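Local coordinates for pleckstrin homology domain-containing family A member 8 (Homo sapiens, PDB 5KDI), which probably transfers simple glycosphingolipids between membranes, enclosing their hydrocarbon chains within an all-helical GLTP fold, at residues T2-I14 against A26-L38. The protein carries 2 engineered substitutions. Residues are numbered along the deposited sequence; the frame is centred on the assembly and turned at random.
With 6S8 ((~{Z})-~{N}-[(~{E},2~{S},3~{R})-1-[(2~{R},3~{R},4~{S},5~{R},6~{R})-6-(hydroxymethyl)-3,4,5-tris(oxidanyl)oxan-2-yl]oxy-3-oxidanyl-octadec-4-en-2-yl]octadec-9-enamide), chain C.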
loop_
_atom_site.group_PDB
_atom_site.type_symbol
_atom_site.label_atom_id
_atom_site.label_comp_id
_atom_site.label_asym_id
_atom_site.label_seq_id
_atom_site.Cartn_x
_atom_site.Cartn_y
_atom_site.Cartn_z
ATOM N N THR A 2 1.179 18.206 -1.404
ATOM C CA THR A 2 1.250 17.187 -2.408
ATOM C C THR A 2 0.170 16.127 -2.138
ATOM O O THR A 2 -0.485 16.142 -1.082
ATOM C CB THR A 2 2.600 16.472 -2.508
ATOM O OG1 THR A 2 2.654 15.539 -1.446
ATOM C CG2 THR A 2 3.872 17.441 -2.525
ATOM N N PHE A 3 -0.006 15.200 -3.094
ATOM C CA PHE A 3 -0.878 14.086 -2.877
ATOM C C PHE A 3 -0.677 13.463 -1.480
ATOM O O PHE A 3 -1.653 13.030 -0.807
ATOM C CB PHE A 3 -0.599 13.003 -3.942
ATOM C CG PHE A 3 -1.128 11.616 -3.595
ATOM C CD1 PHE A 3 -2.473 11.315 -3.751
ATOM C CD2 PHE A 3 -0.316 10.638 -3.014
ATOM C CE1 PHE A 3 -3.013 10.092 -3.402
ATOM C CE2 PHE A 3 -0.837 9.376 -2.661
ATOM C CZ PHE A 3 -2.193 9.108 -2.861
ATOM N N PHE A 4 0.602 13.333 -1.069
ATOM C CA PHE A 4 0.948 12.599 0.137
ATOM C C PHE A 4 0.556 13.254 1.422
ATOM O O PHE A 4 0.565 12.560 2.473
ATOM C CB PHE A 4 2.444 12.291 0.137
ATOM C CG PHE A 4 2.886 11.449 -0.998
ATOM C CD1 PHE A 4 2.594 10.103 -1.014
ATOM C CD2 PHE A 4 3.538 12.007 -2.079
ATOM C CE1 PHE A 4 2.960 9.312 -2.091
ATOM C CE2 PHE A 4 3.922 11.225 -3.146
ATOM C CZ PHE A 4 3.629 9.882 -3.158
ATOM N N SER A 5 0.015 14.476 1.345
ATOM C CA SER A 5 -0.522 15.148 2.513
ATOM C C SER A 5 -1.969 15.537 2.385
ATOM O O SER A 5 -2.506 16.274 3.208
ATOM C CB SER A 5 0.355 16.347 2.909
ATOM O OG SER A 5 0.598 17.242 1.836
ATOM N N THR A 6 -2.639 14.977 1.380
ATOM C CA THR A 6 -4.050 15.238 1.194
ATOM C C THR A 6 -4.850 14.518 2.255
ATOM O O THR A 6 -4.424 13.482 2.799
ATOM C CB THR A 6 -4.499 14.901 -0.250
ATOM O OG1 THR A 6 -4.195 13.497 -0.547
ATOM C CG2 THR A 6 -3.877 15.909 -1.263
ATOM N N MET A 7 -6.066 14.991 2.553
ATOM C CA MET A 7 -6.871 14.395 3.638
ATOM C C MET A 7 -7.084 12.867 3.402
ATOM O O MET A 7 -7.370 12.419 2.250
ATOM C CB MET A 7 -8.236 15.088 3.617
ATOM C CG MET A 7 -9.187 14.702 4.748
ATOM S SD MET A 7 -8.507 14.645 6.434
ATOM C CE MET A 7 -9.143 16.181 7.101
ATOM N N ASN A 8 -6.930 12.088 4.474
ATOM C CA ASN A 8 -7.072 10.600 4.546
ATOM C C ASN A 8 -5.943 9.853 3.868
ATOM O O ASN A 8 -5.897 8.620 3.955
ATOM C CB ASN A 8 -8.445 10.126 3.979
ATOM C CG ASN A 8 -9.599 10.752 4.690
ATOM O OD1 ASN A 8 -9.690 10.698 5.943
ATOM N ND2 ASN A 8 -10.459 11.431 3.912
ATOM N N THR A 9 -5.013 10.546 3.201
ATOM C CA THR A 9 -4.000 9.850 2.445
ATOM C C THR A 9 -2.866 9.322 3.286
ATOM O O THR A 9 -2.475 8.128 3.166
ATOM C CB THR A 9 -3.464 10.710 1.312
ATOM O OG1 THR A 9 -4.548 11.031 0.418
ATOM C CG2 THR A 9 -2.307 10.094 0.585
ATOM N N SER A 10 -2.283 10.156 4.134
ATOM C CA SER A 10 -1.029 9.745 4.743
ATOM C C SER A 10 -1.140 8.771 5.936
ATOM O O SER A 10 -1.850 8.984 6.929
ATOM C CB SER A 10 -0.213 10.951 5.208
ATOM O OG SER A 10 1.083 10.510 5.541
ATOM N N PHE A 11 -0.311 7.756 5.853
ATOM C CA PHE A 11 -0.103 6.892 6.986
ATOM C C PHE A 11 0.386 7.629 8.269
ATOM O O PHE A 11 0.127 7.222 9.390
ATOM C CB PHE A 11 0.874 5.787 6.627
ATOM C CG PHE A 11 0.357 4.836 5.600
ATOM C CD1 PHE A 11 -0.407 3.773 5.988
ATOM C CD2 PHE A 11 0.568 5.089 4.232
ATOM C CE1 PHE A 11 -0.949 2.902 5.025
ATOM C CE2 PHE A 11 0.061 4.227 3.296
ATOM C CZ PHE A 11 -0.719 3.149 3.700
ATOM N N SER A 12 1.045 8.778 8.077
ATOM C CA SER A 12 1.566 9.621 9.134
ATOM C C SER A 12 0.494 10.334 9.943
ATOM O O SER A 12 0.820 10.868 11.005
ATOM C CB SER A 12 2.612 10.570 8.603
ATOM O OG SER A 12 2.128 11.594 7.768
ATOM N N ASP A 13 -0.746 10.352 9.450
ATOM C CA ASP A 13 -1.844 10.993 10.160
ATOM C C ASP A 13 -2.713 9.949 10.899
ATOM O O ASP A 13 -3.725 10.287 11.469
ATOM C CB ASP A 13 -2.684 11.854 9.211
ATOM C CG ASP A 13 -2.015 13.152 8.822
ATOM O OD1 ASP A 13 -1.155 13.603 9.563
ATOM O OD2 ASP A 13 -2.339 13.674 7.703
ATOM N N ILE A 14 -2.257 8.689 10.891
ATOM C CA ILE A 14 -2.887 7.632 11.624
ATOM C C ILE A 14 -2.205 7.471 12.990
ATOM O O ILE A 14 -0.989 7.160 13.078
ATOM C CB ILE A 14 -2.841 6.293 10.867
ATOM C CG1 ILE A 14 -3.404 6.398 9.453
ATOM C CG2 ILE A 14 -3.538 5.232 11.680
ATOM C CD1 ILE A 14 -3.357 5.102 8.689
ATOM N N ALA A 26 -9.027 4.110 9.022
ATOM C CA ALA A 26 -7.971 5.012 8.561
ATOM C C ALA A 26 -6.908 4.294 7.731
ATOM O O ALA A 26 -6.443 4.802 6.708
ATOM C CB ALA A 26 -7.349 5.785 9.726
ATOM N N PHE A 27 -6.510 3.111 8.167
ATOM C CA PHE A 27 -5.568 2.311 7.411
ATOM C C PHE A 27 -6.089 2.005 6.016
ATOM O O PHE A 27 -5.366 2.128 5.033
ATOM C CB PHE A 27 -5.169 1.065 8.211
ATOM C CG PHE A 27 -4.113 0.246 7.515
ATOM C CD1 PHE A 27 -2.776 0.511 7.775
ATOM C CD2 PHE A 27 -4.430 -0.761 6.652
ATOM C CE1 PHE A 27 -1.790 -0.209 7.175
ATOM C CE2 PHE A 27 -3.422 -1.535 6.055
ATOM C CZ PHE A 27 -2.125 -1.236 6.317
ATOM N N LEU A 28 -7.337 1.527 5.933
ATOM C CA LEU A 28 -7.909 1.137 4.656
ATOM C C LEU A 28 -8.032 2.372 3.740
ATOM O O LEU A 28 -7.878 2.276 2.518
ATOM C CB LEU A 28 -9.204 0.408 4.836
ATOM C CG LEU A 28 -9.103 -0.971 5.542
ATOM C CD1 LEU A 28 -10.509 -1.545 5.677
ATOM C CD2 LEU A 28 -8.213 -1.933 4.767
ATOM N N ALA A 29 -8.320 3.533 4.333
ATOM C CA ALA A 29 -8.406 4.786 3.530
ATOM C C ALA A 29 -7.073 5.166 2.937
ATOM O O ALA A 29 -6.996 5.612 1.777
ATOM C CB ALA A 29 -8.989 5.945 4.365
ATOM N N SER A 30 -6.028 4.941 3.703
ATOM C CA SER A 30 -4.667 5.215 3.198
ATOM C C SER A 30 -4.323 4.254 2.050
ATOM O O SER A 30 -3.636 4.637 1.064
ATOM C CB SER A 30 -3.633 5.168 4.327
ATOM O OG SER A 30 -3.829 6.314 5.178
ATOM N N CYS A 31 -4.756 3.007 2.179
ATOM C CA CYS A 31 -4.533 2.052 1.088
ATOM C C CYS A 31 -5.291 2.481 -0.158
ATOM O O CYS A 31 -4.782 2.437 -1.302
ATOM C CB CYS A 31 -4.969 0.657 1.551
ATOM S SG CYS A 31 -3.981 -0.118 2.843
ATOM N N TYR A 32 -6.535 2.903 0.034
ATOM C CA TYR A 32 -7.357 3.268 -1.123
ATOM C C TYR A 32 -6.820 4.515 -1.874
ATOM O O TYR A 32 -6.970 4.630 -3.083
ATOM C CB TYR A 32 -8.787 3.553 -0.679
ATOM C CG TYR A 32 -9.622 3.843 -1.904
ATOM C CD1 TYR A 32 -10.058 2.850 -2.689
ATOM C CD2 TYR A 32 -9.830 5.139 -2.329
ATOM C CE1 TYR A 32 -10.806 3.098 -3.874
ATOM C CE2 TYR A 32 -10.494 5.422 -3.538
ATOM C CZ TYR A 32 -10.996 4.357 -4.280
ATOM O OH TYR A 32 -11.669 4.588 -5.407
ATOM N N ALA A 33 -6.165 5.397 -1.147
ATOM C CA ALA A 33 -5.811 6.728 -1.666
ATOM C C ALA A 33 -4.986 6.680 -2.928
ATOM O O ALA A 33 -5.034 7.601 -3.755
ATOM C CB ALA A 33 -5.098 7.552 -0.571
ATOM N N VAL A 34 -4.212 5.603 -3.130
ATOM C CA VAL A 34 -3.403 5.509 -4.357
ATOM C C VAL A 34 -4.209 5.128 -5.593
ATOM O O VAL A 34 -3.693 5.239 -6.725
ATOM C CB VAL A 34 -2.181 4.594 -4.214
ATOM C CG1 VAL A 34 -1.292 5.008 -3.029
ATOM C CG2 VAL A 34 -2.621 3.153 -4.084
ATOM N N VAL A 35 -5.414 4.611 -5.387
ATOM C CA VAL A 35 -6.258 4.146 -6.532
ATOM C C VAL A 35 -6.495 5.239 -7.593
ATOM O O VAL A 35 -6.252 4.997 -8.804
ATOM C CB VAL A 35 -7.538 3.422 -6.008
ATOM C CG1 VAL A 35 -8.591 3.183 -7.086
ATOM C CG2 VAL A 35 -7.154 2.119 -5.331
ATOM N N PRO A 36 -6.869 6.453 -7.169
ATOM C CA PRO A 36 -7.061 7.514 -8.165
ATOM C C PRO A 36 -5.782 7.932 -8.892
ATOM O O PRO A 36 -5.850 8.377 -10.039
ATOM C CB PRO A 36 -7.598 8.684 -7.330
ATOM C CG PRO A 36 -8.287 8.026 -6.186
ATOM C CD PRO A 36 -7.479 6.829 -5.867
ATOM N N VAL A 37 -4.643 7.770 -8.223
ATOM C CA VAL A 37 -3.374 8.030 -8.886
ATOM C C VAL A 37 -3.140 6.993 -9.960
ATOM O O VAL A 37 -2.731 7.347 -11.065
ATOM C CB VAL A 37 -2.180 8.128 -7.915
ATOM C CG1 VAL A 37 -0.901 8.487 -8.666
ATOM C CG2 VAL A 37 -2.476 9.157 -6.817
ATOM N N LEU A 38 -3.409 5.720 -9.645
ATOM C CA LEU A 38 -3.254 4.626 -10.665
ATOM C C LEU A 38 -4.157 4.933 -11.863
ATOM O O LEU A 38 -3.758 4.756 -13.032
ATOM C CB LEU A 38 -3.645 3.277 -10.074
ATOM C CG LEU A 38 -2.670 2.665 -9.061
ATOM C CD1 LEU A 38 -3.271 1.488 -8.212
ATOM C CD2 LEU A 38 -1.381 2.249 -9.783
HETATM C C1 6S8 C . -2.199 -12.038 -5.617
HETATM C C2 6S8 C . -1.440 -11.001 -6.414
HETATM N N2 6S8 C . -1.459 -9.743 -5.682
HETATM C C3 6S8 C . -2.113 -10.817 -7.805
HETATM O O3 6S8 C . -2.125 -12.115 -8.436
HETATM C C4 6S8 C . -1.350 -9.832 -8.611
HETATM C C5 6S8 C . -1.923 -8.706 -9.041
HETATM C C6 6S8 C . -1.266 -7.642 -9.875
HETATM C C7 6S8 C . 0.201 -7.790 -10.189
HETATM C C8 6S8 C . 0.390 -6.922 -11.401
HETATM C C9 6S8 C . 1.787 -6.421 -11.371
HETATM C C10 6S8 C . 1.875 -5.279 -10.394
HETATM C C11 6S8 C . 2.245 -3.971 -11.118
HETATM C C12 6S8 C . 2.930 -3.045 -10.129
HETATM C C13 6S8 C . 2.374 -1.631 -10.046
HETATM C C14 6S8 C . 2.774 -0.697 -11.176
HETATM C C15 6S8 C . 2.924 0.751 -10.685
HETATM C C16 6S8 C . 2.241 1.849 -11.480
HETATM C C17 6S8 C . 3.078 3.031 -11.996
HETATM C C18 6S8 C . 3.668 3.962 -10.948
HETATM C C1A 6S8 C . -4.119 -12.144 -4.171
HETATM O O1A 6S8 C . -3.549 -11.649 -5.363
HETATM C C2A 6S8 C . -5.246 -11.246 -3.740
HETATM O O2A 6S8 C . -4.704 -9.937 -3.477
HETATM C C3A 6S8 C . -6.023 -11.836 -2.565
HETATM O O3A 6S8 C . -7.153 -11.034 -2.304
HETATM C C4A 6S8 C . -6.420 -13.264 -2.886
HETATM O O4A 6S8 C . -7.496 -13.300 -3.820
HETATM O O5A 6S8 C . -4.472 -16.134 -4.336
HETATM C C5M 6S8 C . -5.208 -14.056 -3.338
HETATM C C6A 6S8 C . -5.583 -15.470 -3.698
HETATM O O6A 6S8 C . -4.635 -13.419 -4.484
HETATM C CAA 6S8 C . -0.359 -9.084 -5.348
HETATM O OAA 6S8 C . 0.786 -9.493 -5.522
HETATM C CAB 6S8 C . -0.619 -7.782 -4.653
HETATM C CAC 6S8 C . -0.719 -6.885 -5.923
HETATM C CAD 6S8 C . 0.188 -5.742 -5.777
HETATM C CAE 6S8 C . -0.688 -4.521 -5.781
HETATM C CAF 6S8 C . 0.266 -3.346 -5.624
HETATM C CAG 6S8 C . -0.238 -2.382 -4.535
HETATM C CAH 6S8 C . 0.013 -0.923 -4.934
HETATM C CAI 6S8 C . 1.498 -0.711 -4.909
HETATM C CAJ 6S8 C . 2.160 0.033 -5.800
HETATM C CAK 6S8 C . 1.531 0.793 -6.924
HETATM C CAL 6S8 C . 2.618 1.843 -7.183
HETATM C CAM 6S8 C . 2.131 3.091 -7.890
HETATM C CAN 6S8 C . 1.050 3.759 -7.093
HETATM C CAO 6S8 C . 1.058 5.244 -7.368
HETATM C CAP 6S8 C . 1.888 6.013 -6.377
HETATM C CAQ 6S8 C . 1.131 7.167 -5.803
HETATM C CAR 6S8 C . 1.559 7.311 -4.397
HETATM O O HOH W 1 -6.437 7.601 6.414
HETATM O O HOH W 2 -1.872 6.595 0.844
#
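F3 of the N-terminal segment 2-14 packs against V37 and A33, and F11 against S30 and F27, on helices 24-32 and 35-41 and the bend between them. V37 lays CG2 over one face of the F3 ring, 3.9 Å from its centroid, in a CH-pi contact, while T9 CG2, from the same segment as F3, lies toward the rim of the opposite face. With CG anti to the backbone N (chi1 162°), F3 reaches the bend between the two helices, where its rim meets the A33 carbonyl; A33, having only a methyl, lets ring and T9 come close. F11 receives S30 CB over one face, 3.7 Å from the ring centroid, and turns an edge toward the face of F27, the planes 68° apart in an offset edge-to-face pair. Y185 of helix 172-202 packs edge-to-face with F11 as well. I14 extends CD1 to the A26 carbonyl and rests CG1 on A26 CB at 4.0 Å; the small A26 lets this side chain come up beside the helix.

Two waters bridge polar groups across the contact. One donates to N8 O and A26 O and accepts from S30 OG; the other donates to T9 O and S30 O. S30 is small enough for the backbones to approach, yet its hydroxyl can serve a water. On the loop side, F3 O accepts from both T6 N and T6 OG1, which probably steadies the turn that carries F3.

This water-bridged, buried packing lies next to an apolar pocket end, where F3, F4, V34 and V37 offer hydrocarbon surfaces to the acyl tip, CAR lying 3.4 Å from F4 CE1.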